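Local coordinates for protein N2152 (Neocallimastix frontalis, PDB 5U22) that is a fungal family 39 glycoside hydrolase that probably cleaves a range of rare arabinosyl substrates, at residues P241-D249 against F264-S275. Numbering follows the deposited sequence.
Sequences PITINEYCD and FIGRFERYKVDS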
loop_
_atom_site.group_PDB
_atom_site.type_symbol
_atom_site.label_atom_id
_atom_site.label_comp_id
_atom_site.label_asym_id
_atom_site.label_seq_id
_atom_site.Cartn_x
_atom_site.Cartn_y
_atom_site.Cartn_z
ATOM N N PRO A 241 -13.412 3.736 3.988
ATOM C CA PRO A 241 -12.144 3.566 3.263
ATOM C C PRO A 241 -11.292 2.520 3.956
ATOM O O PRO A 241 -11.287 2.419 5.186
ATOM C CB PRO A 241 -11.479 4.947 3.353
ATOM C CG PRO A 241 -12.558 5.892 3.774
ATOM C CD PRO A 241 -13.572 5.094 4.531
ATOM N N ILE A 242 -10.545 1.760 3.154
ATOM C CA ILE A 242 -9.701 0.674 3.643
ATOM C C ILE A 242 -8.243 1.094 3.535
ATOM O O ILE A 242 -7.802 1.547 2.473
ATOM C CB ILE A 242 -9.936 -0.620 2.849
ATOM C CG1 ILE A 242 -11.386 -1.078 2.979
ATOM C CG2 ILE A 242 -8.957 -1.706 3.297
ATOM C CD1 ILE A 242 -11.729 -2.221 2.041
ATOM N N THR A 243 -7.487 0.906 4.614
ATOM C CA THR A 243 -6.042 1.070 4.565
ATOM C C THR A 243 -5.369 -0.232 4.991
ATOM O O THR A 243 -5.557 -0.703 6.117
ATOM C CB THR A 243 -5.581 2.266 5.413
ATOM O OG1 THR A 243 -4.168 2.411 5.280
ATOM C CG2 THR A 243 -5.920 2.134 6.893
ATOM N N ILE A 244 -4.616 -0.838 4.071
ATOM C CA ILE A 244 -3.848 -2.034 4.397
ATOM C C ILE A 244 -2.443 -1.551 4.703
ATOM O O ILE A 244 -1.588 -1.530 3.816
ATOM C CB ILE A 244 -3.866 -3.067 3.252
ATOM C CG1 ILE A 244 -5.310 -3.415 2.880
ATOM C CG2 ILE A 244 -3.106 -4.340 3.640
ATOM C CD1 ILE A 244 -6.155 -3.896 4.064
ATOM N N ASN A 245 -2.196 -1.124 5.944
ATOM C CA ASN A 245 -1.041 -0.272 6.176
ATOM C C ASN A 245 0.203 -1.048 6.571
ATOM O O ASN A 245 1.190 -0.435 6.986
ATOM C CB ASN A 245 -1.364 0.854 7.182
ATOM C CG ASN A 245 -1.881 0.361 8.520
ATOM O OD1 ASN A 245 -1.679 -0.794 8.899
ATOM N ND2 ASN A 245 -2.529 1.257 9.262
ATOM N N GLU A 246 0.187 -2.373 6.401
ATOM C CA GLU A 246 1.393 -3.188 6.244
ATOM C C GLU A 246 1.062 -4.311 5.278
ATOM O O GLU A 246 0.084 -5.028 5.499
ATOM C CB GLU A 246 1.877 -3.783 7.575
ATOM C CG GLU A 246 2.321 -2.724 8.613
ATOM C CD GLU A 246 2.919 -3.357 9.848
ATOM O OE1 GLU A 246 3.515 -4.439 9.698
ATOM O OE2 GLU A 246 2.785 -2.785 10.955
ATOM N N TYR A 247 1.860 -4.479 4.219
ATOM C CA TYR A 247 1.640 -5.613 3.325
ATOM C C TYR A 247 2.954 -6.170 2.800
ATOM O O TYR A 247 3.886 -5.419 2.505
ATOM C CB TYR A 247 0.726 -5.256 2.133
ATOM C CG TYR A 247 1.254 -4.285 1.083
ATOM C CD1 TYR A 247 0.910 -2.935 1.121
ATOM C CD2 TYR A 247 2.016 -4.731 0.007
ATOM C CE1 TYR A 247 1.357 -2.050 0.148
ATOM C CE2 TYR A 247 2.473 -3.858 -0.961
ATOM C CZ TYR A 247 2.137 -2.526 -0.895
ATOM O OH TYR A 247 2.581 -1.662 -1.866
ATOM N N CYS A 248 3.001 -7.493 2.654
ATOM C CA CYS A 248 4.198 -8.191 2.190
ATOM C C CYS A 248 3.827 -9.630 1.895
ATOM O O CYS A 248 2.907 -10.175 2.507
ATOM C CB CYS A 248 5.304 -8.148 3.252
ATOM S SG CYS A 248 6.937 -8.739 2.729
ATOM N N ASP A 249 4.540 -10.233 0.946
ATOM C CA ASP A 249 4.479 -11.676 0.775
ATOM C C ASP A 249 4.796 -12.371 2.096
ATOM O O ASP A 249 5.496 -11.822 2.952
ATOM C CB ASP A 249 5.483 -12.121 -0.295
ATOM C CG ASP A 249 5.344 -13.586 -0.633
ATOM O OD1 ASP A 249 4.431 -13.914 -1.412
ATOM O OD2 ASP A 249 6.115 -14.411 -0.100
ATOM N N PHE A 264 -0.100 -7.320 -5.070
ATOM C CA PHE A 264 -0.761 -6.461 -4.089
ATOM C C PHE A 264 -1.305 -5.208 -4.757
ATOM O O PHE A 264 -2.442 -4.784 -4.506
ATOM C CB PHE A 264 0.217 -6.074 -2.981
ATOM C CG PHE A 264 0.581 -7.209 -2.047
ATOM C CD1 PHE A 264 -0.240 -7.534 -0.979
ATOM C CD2 PHE A 264 1.746 -7.936 -2.233
ATOM C CE1 PHE A 264 0.083 -8.561 -0.113
ATOM C CE2 PHE A 264 2.085 -8.979 -1.366
ATOM C CZ PHE A 264 1.252 -9.293 -0.305
ATOM N N ILE A 265 -0.491 -4.598 -5.611
ATOM C CA ILE A 265 -0.933 -3.418 -6.341
ATOM C C ILE A 265 -2.180 -3.739 -7.158
ATOM O O ILE A 265 -3.192 -3.033 -7.081
ATOM C CB ILE A 265 0.209 -2.889 -7.226
ATOM C CG1 ILE A 265 1.308 -2.264 -6.361
ATOM C CG2 ILE A 265 -0.325 -1.905 -8.257
ATOM C CD1 ILE A 265 2.624 -2.034 -7.096
ATOM N N GLY A 266 -2.130 -4.811 -7.948
ATOM C CA GLY A 266 -3.282 -5.157 -8.764
ATOM C C GLY A 266 -4.540 -5.377 -7.945
ATOM O O GLY A 266 -5.613 -4.869 -8.286
ATOM N N ARG A 267 -4.419 -6.106 -6.831
ATOM C CA ARG A 267 -5.611 -6.458 -6.063
ATOM C C ARG A 267 -6.113 -5.282 -5.236
ATOM O O ARG A 267 -7.324 -5.055 -5.164
ATOM C CB ARG A 267 -5.322 -7.693 -5.199
ATOM C CG ARG A 267 -5.110 -8.940 -6.055
ATOM C CD ARG A 267 -4.406 -10.084 -5.334
ATOM N NE ARG A 267 -3.815 -11.008 -6.303
ATOM C CZ ARG A 267 -3.266 -12.179 -5.996
ATOM N NH1 ARG A 267 -3.238 -12.593 -4.730
ATOM N NH2 ARG A 267 -2.740 -12.937 -6.957
ATOM N N PHE A 268 -5.207 -4.498 -4.639
ATOM C CA PHE A 268 -5.629 -3.267 -3.967
ATOM C C PHE A 268 -6.381 -2.351 -4.922
ATOM O O PHE A 268 -7.413 -1.771 -4.559
ATOM C CB PHE A 268 -4.423 -2.520 -3.384
ATOM C CG PHE A 268 -3.777 -3.199 -2.200
ATOM C CD1 PHE A 268 -4.183 -4.455 -1.780
ATOM C CD2 PHE A 268 -2.753 -2.565 -1.511
ATOM C CE1 PHE A 268 -3.572 -5.081 -0.699
ATOM C CE2 PHE A 268 -2.151 -3.172 -0.418
ATOM C CZ PHE A 268 -2.560 -4.446 -0.015
ATOM N N GLU A 269 -5.868 -2.187 -6.144
ATOM C CA GLU A 269 -6.565 -1.342 -7.106
ATOM C C GLU A 269 -7.901 -1.957 -7.501
ATOM O O GLU A 269 -8.901 -1.245 -7.643
ATOM C CB GLU A 269 -5.698 -1.110 -8.340
ATOM C CG GLU A 269 -4.433 -0.278 -8.081
ATOM C CD GLU A 269 -4.710 1.217 -7.911
ATOM O OE1 GLU A 269 -5.871 1.660 -8.131
ATOM O OE2 GLU A 269 -3.755 1.938 -7.553
ATOM N N ARG A 270 -7.944 -3.280 -7.660
ATOM C CA ARG A 270 -9.184 -3.941 -8.065
ATOM C C ARG A 270 -10.300 -3.701 -7.057
ATOM O O ARG A 270 -11.468 -3.544 -7.434
ATOM C CB ARG A 270 -8.931 -5.438 -8.243
ATOM C CG ARG A 270 -10.149 -6.260 -8.632
ATOM C CD ARG A 270 -9.721 -7.669 -9.098
ATOM N NE ARG A 270 -8.709 -7.610 -10.161
ATOM C CZ ARG A 270 -7.485 -8.135 -10.063
ATOM N NH1 ARG A 270 -7.107 -8.791 -8.965
ATOM N NH2 ARG A 270 -6.634 -8.011 -11.066
ATOM N N TYR A 271 -9.964 -3.655 -5.773
ATOM C CA TYR A 271 -10.961 -3.500 -4.721
ATOM C C TYR A 271 -11.017 -2.079 -4.175
ATOM O O TYR A 271 -11.668 -1.838 -3.151
ATOM C CB TYR A 271 -10.704 -4.522 -3.608
ATOM C CG TYR A 271 -11.086 -5.916 -4.065
ATOM C CD1 TYR A 271 -12.396 -6.357 -3.955
ATOM C CD2 TYR A 271 -10.153 -6.761 -4.660
ATOM C CE1 TYR A 271 -12.765 -7.626 -4.390
ATOM C CE2 TYR A 271 -10.514 -8.021 -5.105
ATOM C CZ TYR A 271 -11.818 -8.447 -4.965
ATOM O OH TYR A 271 -12.177 -9.694 -5.409
ATOM N N LYS A 272 -10.372 -1.133 -4.851
ATOM C CA LYS A 272 -10.478 0.289 -4.519
ATOM C C LYS A 272 -10.017 0.564 -3.091
ATOM O O LYS A 272 -10.602 1.373 -2.365
ATOM C CB LYS A 272 -11.893 0.803 -4.762
ATOM C CG LYS A 272 -12.327 0.633 -6.224
ATOM C CD LYS A 272 -13.694 1.245 -6.500
ATOM C CE LYS A 272 -14.631 0.224 -7.114
ATOM N N VAL A 273 -8.946 -0.118 -2.690
ATOM C CA VAL A 273 -8.311 0.177 -1.413
ATOM C C VAL A 273 -7.874 1.634 -1.397
ATOM O O VAL A 273 -7.356 2.163 -2.388
ATOM C CB VAL A 273 -7.129 -0.780 -1.193
ATOM C CG1 VAL A 273 -6.212 -0.271 -0.087
ATOM C CG2 VAL A 273 -7.657 -2.159 -0.845
ATOM N N ASP A 274 -8.100 2.301 -0.265
ATOM C CA ASP A 274 -7.760 3.714 -0.180
ATOM C C ASP A 274 -6.251 3.919 -0.097
ATOM O O ASP A 274 -5.700 4.810 -0.761
ATOM C CB ASP A 274 -8.458 4.348 1.021
ATOM C CG ASP A 274 -8.367 5.846 1.004
ATOM O OD1 ASP A 274 -8.944 6.460 0.084
ATOM O OD2 ASP A 274 -7.727 6.405 1.908
ATOM N N SER A 275 -5.565 3.123 0.725
ATOM C CA SER A 275 -4.119 3.231 0.846
ATOM C C SER A 275 -3.547 1.891 1.265
ATOM O O SER A 275 -4.198 1.113 1.960
ATOM C CB SER A 275 -3.700 4.307 1.860
ATOM O OG SER A 275 -4.161 4.021 3.175
HETATM O O HOH W 1 -11.228 1.944 0.278
#
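Phe268 points the edge of its ring at one face of Tyr247 in a T-shaped pair, CE2 lying 3.4 Å from Tyr247 CD1 and the planes 81° apart. Phe264, one helical turn earlier, meets the same tyrosine obliquely, with Tyr247 CD2 over one face of its ring, 3.5 Å from Phe264 CG. Tyr247 reaches both because its CG sits between the backbone N and the carbonyl carbon (chi1 68°); its hydroxyl continues to Ala40 O and Tyr306. The far end of the Phe264 ring touches backbone, CZ standing 3.4 Å from Cys248 O, and an alanine here would probably open a gap between the CD2 side of Tyr247 and the backbone at Cys248. Phe268 CZ also packs on Ile244 CG2. Beyond a Schellman motif at Lys272, parallel pairing starts: Ile242 O accepts from the N atoms of both Asp274 and Ser275, Ile244 N donates to Ser275 O, and the hydroxyls of Thr243 and Ser275 share a hydrogen bond (OG1 to OG 2.7 Å). This is a right-handed beta-alpha-beta crossover of the TIM barrel, in which helix 258-270 covers strand 242-247, itself set between strands 209-212 and 275-278, with helix 221-235 alongside at Ile242 and Val273.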